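Long-range contacts in iota-carrageenase (Alteromonas sp., PDB 1H80), which hydrolyses the beta-1,4 linkages within iota-carrageenan, a sulfated galactan of red algal cell walls, with inversion of anomeric configuration: residues A[17-23]-A[52-58]; A[140-145]-A[174-180]; A[371-375]-A[445-451]. All blocks are in the same frame, centred on the assembly; numbering follows the deposited sequence.

Interaction 1: residues A[17-23]-A[52-58]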
loop_
_atom_site.group_PDB
_atom_site.type_symbol
_atom_site.label_atom_id
_atom_site.label_comp_id
_atom_site.label_asym_id
_atom_site.label_seq_id
_atom_site.Cartn_x
_atom_site.Cartn_y
_atom_site.Cartn_z
ATOM N N GLN A 17 -7.791 6.252 -30.543
ATOM C CA GLN A 17 -7.068 6.950 -31.596
ATOM C C GLN A 17 -6.038 7.851 -30.932
ATOM O O GLN A 17 -6.306 8.452 -29.893
ATOM C CB GLN A 17 -8.025 7.787 -32.452
ATOM C CG GLN A 17 -8.604 9.005 -31.751
ATOM C CD GLN A 17 -9.561 9.782 -32.636
ATOM O OE1 GLN A 17 -10.629 9.289 -32.998
ATOM N NE2 GLN A 17 -9.178 11.003 -32.993
ATOM N N GLN A 18 -4.851 7.928 -31.521
ATOM C CA GLN A 18 -3.794 8.758 -30.965
ATOM C C GLN A 18 -3.119 9.534 -32.072
ATOM O O GLN A 18 -3.238 9.189 -33.245
ATOM C CB GLN A 18 -2.763 7.893 -30.244
ATOM C CG GLN A 18 -3.348 7.082 -29.101
ATOM C CD GLN A 18 -2.279 6.535 -28.188
ATOM O OE1 GLN A 18 -1.380 5.815 -28.623
ATOM N NE2 GLN A 18 -2.365 6.881 -26.909
ATOM N N ASP A 19 -2.397 10.582 -31.692
ATOM C CA ASP A 19 -1.709 11.399 -32.675
ATOM C C ASP A 19 -0.275 10.970 -32.950
ATOM O O ASP A 19 0.188 11.056 -34.087
ATOM C CB ASP A 19 -1.725 12.867 -32.245
ATOM C CG ASP A 19 -3.101 13.491 -32.359
ATOM O OD1 ASP A 19 -3.892 13.033 -33.213
ATOM O OD2 ASP A 19 -3.389 14.448 -31.609
ATOM N N VAL A 20 0.429 10.500 -31.925
ATOM C CA VAL A 20 1.823 10.106 -32.100
ATOM C C VAL A 20 2.269 8.877 -31.322
ATOM O O VAL A 20 1.605 8.429 -30.390
ATOM C CB VAL A 20 2.779 11.253 -31.694
ATOM C CG1 VAL A 20 2.535 12.470 -32.559
ATOM C CG2 VAL A 20 2.584 11.606 -30.217
ATOM N N ASN A 21 3.409 8.338 -31.746
ATOM C CA ASN A 21 4.060 7.202 -31.099
ATOM C C ASN A 21 5.537 7.601 -31.102
ATOM O O ASN A 21 6.162 7.680 -32.167
ATOM C CB ASN A 21 3.891 5.899 -31.901
ATOM C CG ASN A 21 2.594 5.154 -31.583
ATOM O OD1 ASN A 21 2.447 3.982 -31.941
ATOM N ND2 ASN A 21 1.656 5.824 -30.927
ATOM N N TYR A 22 6.086 7.878 -29.923
ATOM C CA TYR A 22 7.487 8.275 -29.806
ATOM C C TYR A 22 8.302 7.251 -29.036
ATOM O O TYR A 22 7.756 6.439 -28.291
ATOM C CB TYR A 22 7.625 9.615 -29.077
ATOM C CG TYR A 22 7.057 10.818 -29.785
ATOM C CD1 TYR A 22 7.199 10.982 -31.164
ATOM C CD2 TYR A 22 6.435 11.834 -29.061
ATOM C CE1 TYR A 22 6.732 12.135 -31.801
ATOM C CE2 TYR A 22 5.972 12.986 -29.685
ATOM C CZ TYR A 22 6.124 13.131 -31.051
ATOM O OH TYR A 22 5.677 14.281 -31.662
ATOM N N ASP A 23 9.617 7.303 -29.222
ATOM C CA ASP A 23 10.546 6.419 -28.533
ATOM C C ASP A 23 11.406 7.345 -27.672
ATOM O O ASP A 23 11.946 8.335 -28.161
ATOM C CB ASP A 23 11.404 5.659 -29.548
ATOM C CG ASP A 23 12.392 4.713 -28.891
ATOM O OD1 ASP A 23 13.337 5.195 -28.230
ATOM O OD2 ASP A 23 12.223 3.480 -29.038
ATOM N N LYS A 52 -0.350 17.181 -27.870
ATOM C CA LYS A 52 -1.157 16.708 -28.995
ATOM C C LYS A 52 -2.600 16.493 -28.535
ATOM O O LYS A 52 -2.846 15.890 -27.491
ATOM C CB LYS A 52 -0.596 15.388 -29.537
ATOM C CG LYS A 52 0.874 15.435 -29.939
ATOM C CD LYS A 52 1.113 16.384 -31.100
ATOM C CE LYS A 52 2.577 16.389 -31.509
ATOM N NZ LYS A 52 2.832 17.303 -32.658
ATOM N N PRO A 53 -3.575 16.977 -29.320
ATOM C CA PRO A 53 -4.997 16.837 -28.991
ATOM C C PRO A 53 -5.431 15.425 -28.593
ATOM O O PRO A 53 -6.166 15.247 -27.619
ATOM C CB PRO A 53 -5.686 17.312 -30.266
ATOM C CG PRO A 53 -4.765 18.385 -30.742
ATOM C CD PRO A 53 -3.404 17.735 -30.571
ATOM N N ASN A 54 -4.970 14.428 -29.341
ATOM C CA ASN A 54 -5.334 13.042 -29.064
ATOM C C ASN A 54 -4.214 12.272 -28.370
ATOM O O ASN A 54 -4.254 11.042 -28.280
ATOM C CB ASN A 54 -5.728 12.345 -30.367
ATOM C CG ASN A 54 -6.879 13.043 -31.072
ATOM O OD1 ASN A 54 -8.014 13.016 -30.600
ATOM N ND2 ASN A 54 -6.586 13.685 -32.198
ATOM N N GLY A 55 -3.213 13.003 -27.885
ATOM C CA GLY A 55 -2.107 12.381 -27.179
ATOM C C GLY A 55 -1.322 11.346 -27.952
ATOM O O GLY A 55 -1.211 11.406 -29.177
ATOM N N GLY A 56 -0.765 10.384 -27.230
ATOM C CA GLY A 56 0.018 9.369 -27.897
ATOM C C GLY A 56 0.690 8.420 -26.940
ATOM O O GLY A 56 0.461 8.463 -25.729
ATOM N N THR A 57 1.526 7.557 -27.503
ATOM C CA THR A 57 2.242 6.561 -26.732
ATOM C C THR A 57 3.730 6.845 -26.733
ATOM O O THR A 57 4.286 7.309 -27.726
ATOM C CB THR A 57 2.001 5.146 -27.314
ATOM O OG1 THR A 57 0.606 4.827 -27.220
ATOM C CG2 THR A 57 2.807 4.097 -26.552
ATOM N N LEU A 58 4.365 6.586 -25.599
ATOM C CA LEU A 58 5.799 6.757 -25.478
ATOM C C LEU A 58 6.369 5.393 -25.143
ATOM O O LEU A 58 5.936 4.749 -24.186
ATOM C CB LEU A 58 6.149 7.731 -24.352
ATOM C CG LEU A 58 7.657 7.842 -24.111
ATOM C CD1 LEU A 58 8.325 8.470 -25.331
ATOM C CD2 LEU A 58 7.921 8.680 -22.870
HETATM O O HOH W 1 -3.974 9.146 -26.283
#
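Val20, Asn21 and Tyr22 run in parallel register beside Gly56, Thr57 and Leu58, joining strand 20-23 to the early coils of a parallel beta-helix. The backbone ties are Thr57 N to Val20 O (3.0 Å) and Tyr22 N to Thr57 O (2.9 Å). Glycine suits position 56, because a beta carbon there would run into Val20 O.

Before the strands, the carboxylate of Asp19 seizes the type I turn Lys52-Gly55 with both oxygens. OD2 takes the N-H of Asn54 (2.8 Å), which comes from above the carboxylate plane, while OD1 receives Asn54 ND2 on its syn side (3.0 Å). Having CG anti to the carbonyl carbon and beside the backbone N (chi1 -71°) carries the Asp19 carboxylate across to Asn54, where one oxygen meets the backbone N-H and the other the side-chain amide.

Apolar contact is modest: Leu58 CD1 meets Tyr22 CB at 4.0 Å, and Leu58 continues onto Leu42, Ala45 and Ile49 of helix 39-50, a cover that suits a branched aliphatic residue.

Among the polar side chains, Thr57 OG1 donates to Gln18 OE1 (2.6 Å) on a lone pair, in the carbonyl plane. Val20 O is gripped twice, Thr57 N and Asn21 ND2 reaching it from opposite faces of its plane, the amide at 2.7 Å.

Interaction 2: residues A[140-145]-A[174-180]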
loop_
_atom_site.group_PDB
_atom_site.type_symbol
_atom_site.label_atom_id
_atom_site.label_comp_id
_atom_site.label_asym_id
_atom_site.label_seq_id
_atom_site.Cartn_x
_atom_site.Cartn_y
_atom_site.Cartn_z
ATOM N N VAL A 140 -5.897 12.667 -10.794
ATOM C CA VAL A 140 -5.820 11.918 -12.038
ATOM C C VAL A 140 -7.046 11.026 -12.163
ATOM O O VAL A 140 -7.488 10.424 -11.186
ATOM C CB VAL A 140 -4.519 11.064 -12.094
ATOM C CG1 VAL A 140 -4.425 10.152 -10.882
ATOM C CG2 VAL A 140 -4.485 10.246 -13.375
ATOM N N ARG A 141 -7.612 10.976 -13.366
ATOM C CA ARG A 141 -8.786 10.149 -13.629
ATOM C C ARG A 141 -8.599 9.417 -14.936
ATOM O O ARG A 141 -7.990 9.948 -15.869
ATOM C CB ARG A 141 -10.048 10.997 -13.713
ATOM C CG ARG A 141 -10.300 11.813 -12.476
ATOM C CD ARG A 141 -11.622 12.536 -12.556
ATOM N NE ARG A 141 -11.747 13.463 -11.442
ATOM C CZ ARG A 141 -12.793 14.251 -11.236
ATOM N NH1 ARG A 141 -13.825 14.228 -12.071
ATOM N NH2 ARG A 141 -12.798 15.071 -10.196
ATOM N N ASN A 142 -9.154 8.210 -14.987
ATOM C CA ASN A 142 -9.083 7.316 -16.132
ATOM C C ASN A 142 -7.632 6.956 -16.383
ATOM O O ASN A 142 -6.994 7.440 -17.322
ATOM C CB ASN A 142 -9.697 7.942 -17.382
ATOM C CG ASN A 142 -9.917 6.916 -18.465
ATOM O OD1 ASN A 142 -10.343 5.798 -18.180
ATOM N ND2 ASN A 142 -9.625 7.278 -19.704
ATOM N N TYR A 143 -7.114 6.096 -15.521
ATOM C CA TYR A 143 -5.726 5.706 -15.628
ATOM C C TYR A 143 -5.494 4.231 -15.400
ATOM O O TYR A 143 -6.333 3.525 -14.847
ATOM C CB TYR A 143 -4.881 6.507 -14.633
ATOM C CG TYR A 143 -5.180 6.232 -13.175
ATOM C CD1 TYR A 143 -6.212 6.899 -12.508
ATOM C CD2 TYR A 143 -4.393 5.346 -12.448
ATOM C CE1 TYR A 143 -6.441 6.690 -11.143
ATOM C CE2 TYR A 143 -4.612 5.130 -11.092
ATOM C CZ TYR A 143 -5.630 5.806 -10.446
ATOM O OH TYR A 143 -5.799 5.615 -9.096
ATOM N N LYS A 144 -4.332 3.775 -15.841
ATOM C CA LYS A 144 -3.958 2.386 -15.686
ATOM C C LYS A 144 -2.459 2.311 -15.466
ATOM O O LYS A 144 -1.682 2.856 -16.248
ATOM C CB LYS A 144 -4.354 1.595 -16.935
ATOM C CG LYS A 144 -4.103 0.101 -16.833
ATOM C CD LYS A 144 -4.477 -0.585 -18.147
ATOM C CE LYS A 144 -4.323 -2.091 -18.054
ATOM N NZ LYS A 144 -4.601 -2.728 -19.374
ATOM N N ILE A 145 -2.065 1.672 -14.371
ATOM C CA ILE A 145 -0.656 1.481 -14.022
ATOM C C ILE A 145 -0.545 -0.036 -13.910
ATOM O O ILE A 145 -1.255 -0.664 -13.127
ATOM C CB ILE A 145 -0.325 2.183 -12.700
ATOM C CG1 ILE A 145 -0.442 3.697 -12.907
ATOM C CG2 ILE A 145 1.086 1.813 -12.242
ATOM C CD1 ILE A 145 -0.309 4.517 -11.634
ATOM N N SER A 174 -7.574 10.666 -6.984
ATOM C CA SER A 174 -7.883 9.901 -8.181
ATOM C C SER A 174 -9.208 9.162 -8.228
ATOM O O SER A 174 -9.795 8.803 -7.203
ATOM C CB SER A 174 -6.738 8.929 -8.488
ATOM O OG SER A 174 -6.662 7.887 -7.535
ATOM N N ARG A 175 -9.671 8.950 -9.454
ATOM C CA ARG A 175 -10.915 8.246 -9.706
ATOM C C ARG A 175 -10.775 7.499 -11.017
ATOM O O ARG A 175 -10.061 7.939 -11.919
ATOM C CB ARG A 175 -12.081 9.218 -9.876
ATOM C CG ARG A 175 -12.105 10.394 -8.945
ATOM C CD ARG A 175 -13.216 11.336 -9.392
ATOM N NE ARG A 175 -14.545 10.764 -9.198
ATOM C CZ ARG A 175 -15.148 10.636 -8.018
ATOM N NH1 ARG A 175 -14.548 11.041 -6.906
ATOM N NH2 ARG A 175 -16.358 10.099 -7.946
ATOM N N ASN A 176 -11.465 6.371 -11.110
ATOM C CA ASN A 176 -11.494 5.571 -12.326
ATOM C C ASN A 176 -10.120 5.137 -12.792
ATOM O O ASN A 176 -9.523 5.733 -13.689
ATOM C CB ASN A 176 -12.202 6.361 -13.430
ATOM C CG ASN A 176 -13.515 6.958 -12.964
ATOM O OD1 ASN A 176 -14.236 6.353 -12.171
ATOM N ND2 ASN A 176 -13.837 8.147 -13.459
ATOM N N GLY A 177 -9.619 4.082 -12.175
ATOM C CA GLY A 177 -8.309 3.603 -12.553
ATOM C C GLY A 177 -8.116 2.146 -12.227
ATOM O O GLY A 177 -8.900 1.539 -11.498
ATOM N N ILE A 178 -7.068 1.582 -12.808
ATOM C CA ILE A 178 -6.706 0.197 -12.582
ATOM C C ILE A 178 -5.226 0.173 -12.250
ATOM O O ILE A 178 -4.414 0.746 -12.971
ATOM C CB ILE A 178 -6.926 -0.667 -13.842
ATOM C CG1 ILE A 178 -8.397 -0.629 -14.251
ATOM C CG2 ILE A 178 -6.469 -2.099 -13.575
ATOM C CD1 ILE A 178 -8.718 -1.472 -15.478
ATOM N N ILE A 179 -4.888 -0.463 -11.138
ATOM C CA ILE A 179 -3.493 -0.606 -10.723
ATOM C C ILE A 179 -3.344 -2.112 -10.618
ATOM O O ILE A 179 -3.968 -2.750 -9.768
ATOM C CB ILE A 179 -3.252 0.082 -9.378
ATOM C CG1 ILE A 179 -3.456 1.587 -9.553
ATOM C CG2 ILE A 179 -1.841 -0.225 -8.880
ATOM C CD1 ILE A 179 -3.417 2.375 -8.265
ATOM N N GLU A 180 -2.524 -2.692 -11.489
ATOM C CA GLU A 180 -2.425 -4.142 -11.517
ATOM C C GLU A 180 -1.101 -4.738 -11.920
ATOM O O GLU A 180 -0.232 -4.059 -12.455
ATOM C CB GLU A 180 -3.452 -4.686 -12.507
ATOM C CG GLU A 180 -3.239 -4.091 -13.906
ATOM C CD GLU A 180 -3.863 -4.901 -15.025
ATOM O OE1 GLU A 180 -4.964 -5.448 -14.834
ATOM O OE2 GLU A 180 -3.252 -4.970 -16.115
HETATM O O HOH W 2 -4.585 -5.186 -18.433
#
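Asn176 O is gripped by two successive backbone N-H groups, Tyr143 N (3.0 Å) and, weakly, Asn142 N, where neighbouring coils of the parallel beta-helix turn the same corner. Asn142 N is shared, since it also bonds Arg175 O. Both corner residues, Asn142 and Asn176, have positive phi, which asparagine tolerates well; their amides bond asparagines of further coils, Asn110 and Asn201 respectively.

Past the corner, strands 143-145 and 177-180 are nearly parallel, 3° apart. Here Ile178 N bonds Tyr143 O, Ile145 N bonds Ile178 O, and Glu180 N reaches Ile145 O.

Tyr143 is the main side-chain bridge. With CG between the backbone N and the carbonyl carbon (chi1 65°), its ring lies over Gly177, whose CA makes a CH-pi contact 3.9 Å from the ring centroid. Glycine suits position 177, because with the ring so placed a beta carbon would run into Tyr143 CE1. The ring also meets Ile179 CG1 through CE2 (4.0 Å), and its OH shares a hydrogen bond with Ser174 OG (2.9 Å), so each of two hydroxyls on buried residues finds a polar partner in the other.

Before the corner, Arg141 and Arg175 run side by side, Arg175 being drawn off to Asp200. Arg175 CD sits over one face of the Arg141 guanidinium, 3.3 Å from Arg141 NE. Past it, Glu180 OE1 forms a salt bridge with Arg205, while a water bridges Lys144 NZ (2.6 Å) and Glu180 OE2 (2.7 Å).

Interaction 3: residues A[371-375]-A[445-451]; sequences LDYFS and SSRVCNY
Two irregular loops, one of them carrying Cys449 of the disulfide to Cys381, close on each other here near one end of the beta-helix. Loop 371-375 is wound into tight turns by Phe374 N to Leu371 O and Ser375 N to Asp372 O, and it presents Asp372 to the irregular chain 445-451.

Tyr451 OH donates to Asp372 OD1 at 2.7 Å, meeting it on the syn side, 35° out of the carboxylate plane; this oxygen lies at the edge of the ring. A water also donates to OD1 of Asp372 (2.8 Å) and accepts from Val448 N, while a second water joins OD2 of Asp372 (2.7 Å) to Ser445 OG. Aspartate suits this place because its two oxygens can serve three points of the facing chain. With an alanine here, the Tyr451 hydroxyl is likely to be left without its acceptor and the two bridging waters without their carboxylate end.

The backbone adds a weak bond from Ser446 N to Asp372 O. Apolar groups meet alongside: Val448 has CG1 anti to the carbonyl carbon (chi1 -64°), which puts CG2 between the backbone N and the carbonyl carbon, resting on Phe374 CB (4.0 Å). Cys449 SG makes an oblique sulfur-aromatic contact with the Phe374 ring, and Leu371 CD1 touches Tyr451 CD1 at 4.0 Å.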
loop_
_atom_site.group_PDB
_atom_site.type_symbol
_atom_site.label_atom_id
_atom_site.label_comp_id
_atom_site.label_asym_id
_atom_site.label_seq_id
_atom_site.Cartn_x
_atom_site.Cartn_y
_atom_site.Cartn_z
ATOM N N LEU A 371 2.277 -10.352 19.602
ATOM C CA LEU A 371 3.064 -11.461 20.141
ATOM C C LEU A 371 2.374 -12.302 21.203
ATOM O O LEU A 371 2.644 -13.499 21.316
ATOM C CB LEU A 371 4.388 -10.949 20.704
ATOM C CG LEU A 371 5.352 -10.290 19.717
ATOM C CD1 LEU A 371 6.618 -9.883 20.458
ATOM C CD2 LEU A 371 5.681 -11.255 18.582
ATOM N N ASP A 372 1.488 -11.690 21.977
ATOM C CA ASP A 372 0.796 -12.418 23.028
ATOM C C ASP A 372 -0.174 -13.454 22.472
ATOM O O ASP A 372 -0.627 -14.339 23.194
ATOM C CB ASP A 372 0.061 -11.442 23.950
ATOM C CG ASP A 372 1.013 -10.585 24.773
ATOM O OD1 ASP A 372 2.248 -10.745 24.633
ATOM O OD2 ASP A 372 0.524 -9.750 25.564
ATOM N N TYR A 373 -0.491 -13.355 21.185
ATOM C CA TYR A 373 -1.400 -14.318 20.590
ATOM C C TYR A 373 -0.729 -15.666 20.342
ATOM O O TYR A 373 -1.367 -16.610 19.889
ATOM C CB TYR A 373 -1.998 -13.750 19.301
ATOM C CG TYR A 373 -2.965 -12.623 19.575
ATOM C CD1 TYR A 373 -4.116 -12.842 20.335
ATOM C CD2 TYR A 373 -2.715 -11.333 19.111
ATOM C CE1 TYR A 373 -4.993 -11.801 20.631
ATOM C CE2 TYR A 373 -3.588 -10.283 19.400
ATOM C CZ TYR A 373 -4.721 -10.527 20.163
ATOM O OH TYR A 373 -5.575 -9.490 20.466
ATOM N N PHE A 374 0.562 -15.755 20.654
ATOM C CA PHE A 374 1.282 -17.014 20.491
ATOM C C PHE A 374 1.025 -17.913 21.698
ATOM O O PHE A 374 1.405 -19.081 21.703
ATOM C CB PHE A 374 2.788 -16.769 20.374
ATOM C CG PHE A 374 3.239 -16.382 18.997
ATOM C CD1 PHE A 374 2.985 -17.213 17.909
ATOM C CD2 PHE A 374 3.929 -15.196 18.787
ATOM C CE1 PHE A 374 3.416 -16.866 16.628
ATOM C CE2 PHE A 374 4.365 -14.837 17.511
ATOM C CZ PHE A 374 4.108 -15.674 16.431
ATOM N N SER A 375 0.365 -17.364 22.713
ATOM C CA SER A 375 0.092 -18.110 23.939
ATOM C C SER A 375 -0.588 -19.463 23.746
ATOM O O SER A 375 -0.375 -20.384 24.536
ATOM C CB SER A 375 -0.750 -17.261 24.895
ATOM O OG SER A 375 -2.049 -17.033 24.376
ATOM N N SER A 445 -5.284 -13.857 25.252
ATOM C CA SER A 445 -3.851 -13.871 25.013
ATOM C C SER A 445 -3.106 -13.685 26.327
ATOM O O SER A 445 -3.699 -13.320 27.342
ATOM C CB SER A 445 -3.461 -12.754 24.041
ATOM O OG SER A 445 -3.733 -11.478 24.594
ATOM N N SER A 446 -1.806 -13.948 26.301
ATOM C CA SER A 446 -0.963 -13.803 27.482
ATOM C C SER A 446 0.471 -13.652 27.002
ATOM O O SER A 446 0.839 -14.198 25.960
ATOM C CB SER A 446 -1.094 -15.031 28.387
ATOM O OG SER A 446 -0.683 -16.209 27.719
ATOM N N ARG A 447 1.281 -12.912 27.751
ATOM C CA ARG A 447 2.666 -12.711 27.355
ATOM C C ARG A 447 3.504 -13.972 27.510
ATOM O O ARG A 447 3.657 -14.503 28.611
ATOM C CB ARG A 447 3.303 -11.572 28.154
ATOM C CG ARG A 447 4.766 -11.362 27.799
ATOM C CD ARG A 447 5.290 -10.018 28.259
ATOM N NE ARG A 447 6.707 -9.876 27.935
ATOM C CZ ARG A 447 7.397 -8.749 28.061
ATOM N NH1 ARG A 447 6.803 -7.649 28.504
ATOM N NH2 ARG A 447 8.685 -8.722 27.746
ATOM N N VAL A 448 4.042 -14.446 26.393
ATOM C CA VAL A 448 4.869 -15.638 26.386
ATOM C C VAL A 448 6.209 -15.317 25.734
ATOM O O VAL A 448 7.140 -16.122 25.781
ATOM C CB VAL A 448 4.171 -16.792 25.619
ATOM C CG1 VAL A 448 2.898 -17.197 26.342
ATOM C CG2 VAL A 448 3.826 -16.357 24.205
ATOM N N CYS A 449 6.307 -14.132 25.131
ATOM C CA CYS A 449 7.538 -13.716 24.468
ATOM C C CYS A 449 8.325 -12.703 25.274
ATOM O O CYS A 449 7.753 -11.897 26.008
ATOM C CB CYS A 449 7.242 -13.105 23.094
ATOM S SG CYS A 449 6.440 -14.251 21.933
ATOM N N ASN A 450 9.644 -12.761 25.125
ATOM C CA ASN A 450 10.549 -11.843 25.799
ATOM C C ASN A 450 10.720 -10.701 24.807
ATOM O O ASN A 450 11.580 -10.756 23.929
ATOM C CB ASN A 450 11.894 -12.523 26.055
ATOM C CG ASN A 450 12.810 -11.692 26.925
ATOM O OD1 ASN A 450 12.770 -10.458 26.891
ATOM N ND2 ASN A 450 13.658 -12.360 27.701
ATOM N N TYR A 451 9.888 -9.673 24.949
ATOM C CA TYR A 451 9.895 -8.530 24.037
ATOM C C TYR A 451 11.244 -7.966 23.627
ATOM O O TYR A 451 11.482 -7.717 22.445
ATOM C CB TYR A 451 9.048 -7.393 24.611
ATOM C CG TYR A 451 7.558 -7.653 24.636
ATOM C CD1 TYR A 451 7.032 -8.904 24.310
ATOM C CD2 TYR A 451 6.672 -6.647 25.015
ATOM C CE1 TYR A 451 5.659 -9.146 24.366
ATOM C CE2 TYR A 451 5.305 -6.875 25.074
ATOM C CZ TYR A 451 4.802 -8.125 24.751
ATOM O OH TYR A 451 3.446 -8.346 24.825
HETATM O O HOH W 3 4.026 -12.743 23.955
HETATM O O HOH W 4 -1.900 -10.417 26.498
#

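The three contacts follow one another along the chain, each closing before the next opens, and they sample the length of the beta-helix. Interactions 1 and 2 have centres 19 Å apart, with nearest atoms about 10 Å apart, and belong to the same run of parallel strands: strand 56-60 pairs with 76-80, that with 111-115, and that with 143-151, the strand interaction 2 joins to 177-185. Interaction 3 lies on the opposite side of the chain's centre, 42 Å from interaction 2 and 58 Å from interaction 1 between centres. Coil-to-coil pairing thus builds the elongated body, whereas loop-to-loop contact joins irregular chain near the far end, beside the Cys381-Cys449 disulfide.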